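Local coordinates for kinetochore protein Mis16 (Schizosaccharomyces japonicus, PDB 4XYH), which recognizes histone H4 and the CENP-A chaperone Scm3, and probably serves the Mis18 complex in placing CENP-A at centromeres, at residues 303-308 / 320-325; 153-158 / 177-182. All coordinates share one frame; numbering follows the deposited sequence.

Interactions 1 and 2 are equivalent pieces of two different propeller blades, on opposite sides of the chain's centre, their centres 33 Å apart. Interaction 1 belongs to the WD repeats, and interaction 2 is consistent with the same architecture. Each pairs a third blade strand with the fourth and runs on into the turn that enters the next blade, where a histidine bonds to a threonine and an aspartate; in both, two waters sit where the strands separate. Interaction 1 is partly buried, with leucine, valine and threonine packing. Interaction 2 has more buried residues; a glycine stands where interaction 1 has valine, and a sulfur-aromatic contact, an asparagine amide and an arginine add to the chemistry.

Interaction 1 (303-308 / 320-325); sequences DHTVAL and TLEGHE
Val306 and Leu321 exchange the two backbone hydrogen bonds of this contact, Leu321 N to Val306 O at 2.8 Å and Val306 N to Leu321 O at 3.2 Å. Ala307 and Thr320 follow as a non-hydrogen-bonded antiparallel pair. Toward His304 and His324 water takes over: one molecule donates to both His304 O and Leu321 O and accepts from His324 N, while a second lies 2.8 Å from His304 ND1, in the ring plane, and donates to His324 O.

These are the third and fourth strands of a WD-repeat blade, with Gly323-His324 turning into the next one. There His324 hydrogen-bonds to Thr343 through NE2 and to Asp347 through ND1, the histidine-threonine-aspartate linkage familiar from WD40 propellers.

Apolar packing splits between the two faces. Val306 and Leu321 run alongside each other on one face of the sheet; with Val306 CG1 anti to its own N (chi1 168°), that methyl meets Leu321 CD1 at 3.9 Å. Leu308 CD1 approaches the other branch, Leu321 CD2, at 4.3 Å, and Leu341 and Trp353 of the next blade also touch Leu321. On the face bearing Ala307, Thr320 CG2 crosses to Thr305 CB at 3.8 Å, while Thr320 OG1 turns to Arg317.

The His304 ring packs against the backbone of Glu325, whose carbonyl carbon lies over one face, with His304 CE1 3.3 Å from Glu325 O. Among the remaining polar contacts, Asp303 OD1 accepts from Thr305 N at 2.8 Å in an Asx turn, and OD2 is bonded to His280.

Interaction 2 (153-158 / 177-182); sequences NGNGYI and CLRHHT
Leu178 CB and CD1 pack against Gly156 CA, and a CB on Gly156 would clash with Leu178 CD1. The two residues form an antiparallel hydrogen-bonded pair between the third and fourth strands of a propeller blade, consistent with the WD40 pattern: Gly156 N to Leu178 O at 2.9 Å, Leu178 N to Gly156 O at 2.7 Å.

Where the strands part, water joins in. One molecule accepts from His181 N at 3.0 Å and faces both Gly154 O and Leu178 O, which thus takes the water as well as Gly156 N; it has more acceptors around it than protons, so those bonds are probably shared. A second water close by lies 2.9 Å from Asn155 OD1 and 2.8 Å from His181 O, and probably shares its protons in the same way. The other end of the amide, ND2, donates to Tyr157 OH at 3.1 Å, nearly in the amide plane, which fixes the amide at the ND2 end, with the water probably helping at OD1. That hydroxyl also bonds to Glu131. A leucine in place of Asn155 would probably leave Tyr157 OH relying on Glu131 and the second water without one of its acceptors.

Cys177 turns its sulfur opposite the backbone N (chi1 178°), which brings SG obliquely onto Tyr157, 3.8 Å from CE1. It also sits 3.5 Å above the plane of the Arg179 guanidinium, over the centre, and that group forms a salt bridge with Asp224. His181 bonds to Thr200 and Asp204, fastening the turn to the following blade. The chemistry implies that two backbone bonds hold the strands in register, and beyond them the polar atoms probably depend on shared water and on the Asn155 amide.

Interaction 1 (303-308 / 320-325)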
ATOM      1  N   ASP A 303       7.038  15.857  -3.555  1.00 24.69           N
ATOM      2  CA  ASP A 303       7.734  17.006  -2.973  1.00 24.73           C
ATOM      3  C   ASP A 303       8.399  16.669  -1.638  1.00 21.71           C
ATOM      4  O   ASP A 303       8.705  17.563  -0.864  1.00 29.56           O
ATOM      5  CB  ASP A 303       6.773  18.196  -2.798  1.00 25.61           C
ATOM      6  CG  ASP A 303       5.712  17.972  -1.712  1.00 27.28           C
ATOM      7  OD1 ASP A 303       5.762  16.960  -0.971  1.00 27.33           O
ATOM      8  OD2 ASP A 303       4.813  18.837  -1.590  1.00 26.96           O
ATOM      9  N   HIS A 304       8.566  15.376  -1.368  1.00 22.17           N
ATOM     10  CA  HIS A 304       9.212  14.849  -0.150  1.00 25.72           C
ATOM     11  C   HIS A 304       8.352  14.993   1.116  1.00 22.39           C
ATOM     12  O   HIS A 304       8.822  14.717   2.213  1.00 23.44           O
ATOM     13  CB  HIS A 304      10.583  15.519   0.108  1.00 25.12           C
ATOM     14  CG  HIS A 304      11.498  15.547  -1.082  1.00 32.17           C
ATOM     15  ND1 HIS A 304      12.796  16.013  -1.005  1.00 30.09           N
ATOM     16  CD2 HIS A 304      11.310  15.177  -2.373  1.00 26.96           C
ATOM     17  CE1 HIS A 304      13.365  15.923  -2.193  1.00 29.33           C
ATOM     18  NE2 HIS A 304      12.486  15.421  -3.042  1.00 28.62           N
ATOM     19  N   THR A 305       7.097  15.402   0.989  1.00 22.60           N
ATOM     20  CA  THR A 305       6.319  15.608   2.196  1.00 23.92           C
ATOM     21  C   THR A 305       5.074  14.753   2.258  1.00 24.99           C
ATOM     22  O   THR A 305       4.614  14.215   1.249  1.00 21.92           O
ATOM     23  CB  THR A 305       5.890  17.091   2.356  1.00 24.20           C
ATOM     24  OG1 THR A 305       4.938  17.431   1.338  1.00 24.12           O
ATOM     25  CG2 THR A 305       7.093  18.010   2.252  1.00 27.23           C
ATOM     26  N   VAL A 306       4.536  14.643   3.467  1.00 22.65           N
ATOM     27  CA  VAL A 306       3.207  14.118   3.674  1.00 21.66           C
ATOM     28  C   VAL A 306       2.326  15.229   4.226  1.00 20.57           C
ATOM     29  O   VAL A 306       2.680  15.867   5.210  1.00 20.71           O
ATOM     30  CB  VAL A 306       3.210  12.915   4.637  1.00 23.47           C
ATOM     31  CG1 VAL A 306       1.783  12.573   5.069  1.00 21.72           C
ATOM     32  CG2 VAL A 306       3.856  11.740   3.972  1.00 22.35           C
ATOM     33  N   ALA A 307       1.192  15.475   3.582  1.00 17.92           N
ATOM     34  CA  ALA A 307       0.263  16.491   4.057  1.00 20.42           C
ATOM     35  C   ALA A 307      -0.951  15.835   4.705  1.00 21.51           C
ATOM     36  O   ALA A 307      -1.447  14.818   4.213  1.00 20.46           O
ATOM     37  CB  ALA A 307      -0.164  17.409   2.920  1.00 16.77           C
ATOM     38  N   LEU A 308      -1.414  16.409   5.813  1.00 23.89           N
ATOM     39  CA  LEU A 308      -2.616  15.914   6.502  1.00 21.92           C
ATOM     40  C   LEU A 308      -3.802  16.817   6.183  1.00 23.99           C
ATOM     41  O   LEU A 308      -3.635  18.026   6.066  1.00 21.95           O
ATOM     42  CB  LEU A 308      -2.383  15.843   8.017  1.00 19.69           C
ATOM     43  CG  LEU A 308      -1.188  14.951   8.375  1.00 25.42           C
ATOM     44  CD1 LEU A 308      -0.790  15.115   9.833  1.00 30.13           C
ATOM     45  CD2 LEU A 308      -1.523  13.503   8.083  1.00 19.73           C
ATOM     46  N   THR A 320       2.008  19.591   7.863  1.00 30.89           N
ATOM     47  CA  THR A 320       2.934  19.009   6.909  1.00 23.42           C
ATOM     48  C   THR A 320       4.006  18.206   7.630  1.00 28.31           C
ATOM     49  O   THR A 320       4.717  18.747   8.469  1.00 28.60           O
ATOM     50  CB  THR A 320       3.584  20.082   6.047  1.00 20.70           C
ATOM     51  OG1 THR A 320       2.564  20.861   5.424  1.00 27.36           O
ATOM     52  CG2 THR A 320       4.453  19.450   4.959  1.00 27.57           C
ATOM     53  N   LEU A 321       4.108  16.913   7.316  1.00 24.46           N
ATOM     54  CA  LEU A 321       5.150  16.076   7.896  1.00 23.51           C
ATOM     55  C   LEU A 321       6.396  16.149   7.036  1.00 27.25           C
ATOM     56  O   LEU A 321       6.366  15.749   5.874  1.00 29.52           O
ATOM     57  CB  LEU A 321       4.692  14.620   8.025  1.00 25.68           C
ATOM     58  CG  LEU A 321       3.375  14.383   8.752  1.00 25.19           C
ATOM     59  CD1 LEU A 321       3.010  12.908   8.745  1.00 22.10           C
ATOM     60  CD2 LEU A 321       3.468  14.910  10.180  1.00 29.42           C
ATOM     61  N   GLU A 322       7.490  16.654   7.596  1.00 28.89           N
ATOM     62  CA  GLU A 322       8.755  16.701   6.870  1.00 30.17           C
ATOM     63  C   GLU A 322       9.799  15.781   7.494  1.00 28.94           C
ATOM     64  O   GLU A 322       9.779  15.524   8.695  1.00 32.96           O
ATOM     65  CB  GLU A 322       9.270  18.130   6.822  1.00 27.55           C
ATOM     66  CG  GLU A 322       8.149  19.111   6.673  1.00 36.82           C
ATOM     67  CD  GLU A 322       8.581  20.411   6.052  1.00 44.70           C
ATOM     68  OE1 GLU A 322       8.951  20.407   4.853  1.00 48.73           O
ATOM     69  OE2 GLU A 322       8.541  21.435   6.767  1.00 51.69           O
ATOM     70  N   GLY A 323      10.703  15.268   6.671  1.00 29.24           N
ATOM     71  CA  GLY A 323      11.761  14.417   7.170  1.00 28.59           C
ATOM     72  C   GLY A 323      12.269  13.451   6.127  1.00 33.02           C
ATOM     73  O   GLY A 323      13.382  12.948   6.238  1.00 40.93           O
ATOM     74  N   HIS A 324      11.454  13.170   5.118  1.00 31.01           N
ATOM     75  CA  HIS A 324      11.935  12.371   4.000  1.00 31.11           C
ATOM     76  C   HIS A 324      12.813  13.215   3.071  1.00 29.78           C
ATOM     77  O   HIS A 324      12.657  14.425   2.974  1.00 27.13           O
ATOM     78  CB  HIS A 324      10.776  11.760   3.218  1.00 26.12           C
ATOM     79  CG  HIS A 324      10.214  10.514   3.833  1.00 26.01           C
ATOM     80  ND1 HIS A 324      10.969   9.382   4.055  1.00 25.10           N
ATOM     81  CD2 HIS A 324       8.956  10.211   4.240  1.00 20.92           C
ATOM     82  CE1 HIS A 324      10.206   8.439   4.581  1.00 24.30           C
ATOM     83  NE2 HIS A 324       8.981   8.919   4.703  1.00 23.74           N
ATOM     84  N   GLU A 325      13.726  12.546   2.383  1.00 34.33           N
ATOM     85  CA  GLU A 325      14.748  13.210   1.591  1.00 36.37           C
ATOM     86  C   GLU A 325      14.474  13.108   0.101  1.00 33.88           C
ATOM     87  O   GLU A 325      15.247  13.608  -0.709  1.00 37.01           O
ATOM     88  CB  GLU A 325      16.113  12.598   1.900  1.00 41.64           C
ATOM     89  CG  GLU A 325      16.541  12.744   3.350  1.00 44.09           C
ATOM     90  CD  GLU A 325      17.203  14.076   3.622  1.00 55.59           C
ATOM     91  OE1 GLU A 325      18.413  14.060   3.941  1.00 63.03           O
ATOM     92  OE2 GLU A 325      16.522  15.130   3.507  1.00 51.34           O
TER
HETATM   93  O   HOH W   1       8.273  13.782   4.784  1.00 21.97           O
HETATM   94  O   HOH W   2      13.540  17.038   1.439  1.00 33.85           O

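Interaction 2 (153-158 / 177-182)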
ATOM      1  N   ASN A 153      -1.309  -4.747 -18.973  1.00 18.80           N
ATOM      2  CA  ASN A 153      -1.962  -3.641 -19.681  1.00 22.90           C
ATOM      3  C   ASN A 153      -3.057  -2.904 -18.904  1.00 23.77           C
ATOM      4  O   ASN A 153      -3.828  -2.140 -19.499  1.00 27.11           O
ATOM      5  CB  ASN A 153      -2.547  -4.140 -21.014  1.00 24.60           C
ATOM      6  CG  ASN A 153      -1.486  -4.733 -21.947  1.00 31.01           C
ATOM      7  OD1 ASN A 153      -1.755  -5.705 -22.658  1.00 35.73           O
ATOM      8  ND2 ASN A 153      -0.276  -4.151 -21.945  1.00 29.66           N
ATOM      9  N   GLY A 154      -3.125  -3.114 -17.591  1.00 19.78           N
ATOM     10  CA  GLY A 154      -4.158  -2.496 -16.782  1.00 17.84           C
ATOM     11  C   GLY A 154      -5.432  -3.321 -16.634  1.00 21.23           C
ATOM     12  O   GLY A 154      -6.425  -2.847 -16.052  1.00 17.24           O
ATOM     13  N   ASN A 155      -5.439  -4.546 -17.164  1.00 18.93           N
ATOM     14  CA  ASN A 155      -6.513  -5.482 -16.814  1.00 18.00           C
ATOM     15  C   ASN A 155      -6.563  -5.639 -15.297  1.00 17.60           C
ATOM     16  O   ASN A 155      -5.520  -5.767 -14.664  1.00 15.70           O
ATOM     17  CB  ASN A 155      -6.305  -6.871 -17.437  1.00 19.01           C
ATOM     18  CG  ASN A 155      -6.343  -6.867 -18.964  1.00 21.42           C
ATOM     19  OD1 ASN A 155      -7.074  -6.103 -19.583  1.00 19.83           O
ATOM     20  ND2 ASN A 155      -5.566  -7.750 -19.571  1.00 17.76           N
ATOM     21  N   GLY A 156      -7.757  -5.641 -14.710  1.00 16.70           N
ATOM     22  CA  GLY A 156      -7.901  -6.106 -13.336  1.00 15.97           C
ATOM     23  C   GLY A 156      -8.101  -7.611 -13.357  1.00 17.63           C
ATOM     24  O   GLY A 156      -8.523  -8.152 -14.380  1.00 17.28           O
ATOM     25  N   TYR A 157      -7.798  -8.297 -12.255  1.00 15.13           N
ATOM     26  CA  TYR A 157      -8.080  -9.730 -12.159  1.00 16.38           C
ATOM     27  C   TYR A 157      -8.702 -10.104 -10.815  1.00 19.90           C
ATOM     28  O   TYR A 157      -8.442  -9.473  -9.786  1.00 20.76           O
ATOM     29  CB  TYR A 157      -6.812 -10.562 -12.388  1.00 14.47           C
ATOM     30  CG  TYR A 157      -6.216 -10.383 -13.774  1.00 17.64           C
ATOM     31  CD1 TYR A 157      -6.723 -11.083 -14.864  1.00 19.91           C
ATOM     32  CD2 TYR A 157      -5.160  -9.503 -13.994  1.00 17.19           C
ATOM     33  CE1 TYR A 157      -6.191 -10.926 -16.129  1.00 18.24           C
ATOM     34  CE2 TYR A 157      -4.616  -9.329 -15.272  1.00 18.87           C
ATOM     35  CZ  TYR A 157      -5.139 -10.047 -16.326  1.00 20.71           C
ATOM     36  OH  TYR A 157      -4.624  -9.888 -17.578  1.00 20.83           O
ATOM     37  N   ILE A 158      -9.533 -11.137 -10.834  1.00 15.81           N
ATOM     38  CA  ILE A 158     -10.099 -11.666  -9.610  1.00 18.43           C
ATOM     39  C   ILE A 158      -9.716 -13.128  -9.424  1.00 20.13           C
ATOM     40  O   ILE A 158      -9.774 -13.922 -10.370  1.00 19.88           O
ATOM     41  CB  ILE A 158     -11.614 -11.539  -9.599  1.00 14.52           C
ATOM     42  CG1 ILE A 158     -12.011 -10.078  -9.862  1.00 17.78           C
ATOM     43  CG2 ILE A 158     -12.149 -12.034  -8.270  1.00 14.47           C
ATOM     44  CD1 ILE A 158     -11.684  -9.105  -8.716  1.00 12.73           C
ATOM     45  N   CYS A 177     -11.631 -11.371 -15.305  1.00 22.21           N
ATOM     46  CA  CYS A 177     -10.779 -10.310 -15.811  1.00 20.34           C
ATOM     47  C   CYS A 177     -11.582  -9.024 -15.928  1.00 21.91           C
ATOM     48  O   CYS A 177     -12.619  -9.009 -16.586  1.00 20.03           O
ATOM     49  CB  CYS A 177     -10.190 -10.687 -17.166  1.00 20.15           C
ATOM     50  SG  CYS A 177      -9.181  -9.373 -17.863  1.00 23.68           S
ATOM     51  N   LEU A 178     -11.115  -7.961 -15.269  1.00 20.58           N
ATOM     52  CA  LEU A 178     -11.771  -6.652 -15.339  1.00 19.95           C
ATOM     53  C   LEU A 178     -11.224  -5.874 -16.528  1.00 21.51           C
ATOM     54  O   LEU A 178     -10.077  -5.420 -16.493  1.00 18.30           O
ATOM     55  CB  LEU A 178     -11.547  -5.867 -14.057  1.00 18.51           C
ATOM     56  CG  LEU A 178     -11.707  -6.709 -12.789  1.00 22.41           C
ATOM     57  CD1 LEU A 178     -11.275  -5.898 -11.594  1.00 17.24           C
ATOM     58  CD2 LEU A 178     -13.146  -7.171 -12.616  1.00 16.38           C
ATOM     59  N   ARG A 179     -12.035  -5.715 -17.574  1.00 20.65           N
ATOM     60  CA  ARG A 179     -11.503  -5.238 -18.857  1.00 25.36           C
ATOM     61  C   ARG A 179     -11.918  -3.859 -19.301  1.00 30.09           C
ATOM     62  O   ARG A 179     -12.730  -3.756 -20.222  1.00 51.79           O
ATOM     63  CB  ARG A 179     -11.899  -6.182 -19.996  1.00 25.46           C
ATOM     64  CG  ARG A 179     -11.865  -7.614 -19.656  1.00 31.70           C
ATOM     65  CD  ARG A 179     -11.723  -8.449 -20.900  1.00 34.56           C
ATOM     66  NE  ARG A 179     -10.341  -8.452 -21.352  1.00 42.58           N
ATOM     67  CZ  ARG A 179      -9.551  -9.519 -21.433  1.00 34.06           C
ATOM     68  NH1 ARG A 179      -9.984 -10.735 -21.121  1.00 32.21           N
ATOM     69  NH2 ARG A 179      -8.313  -9.349 -21.852  1.00 35.82           N
ATOM     70  N   HIS A 180     -11.341  -2.815 -18.723  1.00 26.22           N
ATOM     71  CA  HIS A 180     -11.501  -1.489 -19.315  1.00 25.03           C
ATOM     72  C   HIS A 180     -10.209  -0.712 -19.563  1.00 25.95           C
ATOM     73  O   HIS A 180     -10.031  -0.080 -20.595  1.00 24.84           O
ATOM     74  CB  HIS A 180     -12.398  -0.614 -18.447  1.00 24.63           C
ATOM     75  CG  HIS A 180     -13.034   0.511 -19.204  1.00 30.02           C
ATOM     76  ND1 HIS A 180     -12.502   1.781 -19.238  1.00 23.86           N
ATOM     77  CD2 HIS A 180     -14.172   0.556 -19.947  1.00 30.81           C
ATOM     78  CE1 HIS A 180     -13.274   2.562 -19.978  1.00 24.41           C
ATOM     79  NE2 HIS A 180     -14.294   1.844 -20.414  1.00 30.77           N
ATOM     80  N   HIS A 181      -9.345  -0.691 -18.565  1.00 23.36           N
ATOM     81  CA  HIS A 181      -8.128   0.102 -18.610  1.00 21.05           C
ATOM     82  C   HIS A 181      -7.251  -0.227 -19.812  1.00 23.67           C
ATOM     83  O   HIS A 181      -7.206  -1.383 -20.243  1.00 21.57           O
ATOM     84  CB  HIS A 181      -7.339  -0.083 -17.300  1.00 15.92           C
ATOM     85  CG  HIS A 181      -7.975   0.585 -16.123  1.00 20.16           C
ATOM     86  ND1 HIS A 181      -8.124   1.956 -16.036  1.00 21.63           N
ATOM     87  CD2 HIS A 181      -8.491   0.074 -14.979  1.00 16.50           C
ATOM     88  CE1 HIS A 181      -8.717   2.255 -14.891  1.00 23.76           C
ATOM     89  NE2 HIS A 181      -8.950   1.131 -14.230  1.00 17.48           N
ATOM     90  N   THR A 182      -6.542   0.790 -20.319  1.00 20.47           N
ATOM     91  CA  THR A 182      -5.676   0.637 -21.492  1.00 21.50           C
ATOM     92  C   THR A 182      -4.180   0.808 -21.180  1.00 23.57           C
ATOM     93  O   THR A 182      -3.331   0.544 -22.033  1.00 25.06           O
ATOM     94  CB  THR A 182      -6.079   1.632 -22.596  1.00 19.57           C
ATOM     95  OG1 THR A 182      -6.191   2.948 -22.034  1.00 18.07           O
ATOM     96  CG2 THR A 182      -7.432   1.236 -23.187  1.00 19.13           C
TER
HETATM   97  O   HOH W   3      -9.168  -2.804 -16.508  1.00 14.50           O
HETATM   98  O   HOH W   4      -8.713  -3.723 -19.667  1.00 32.01           O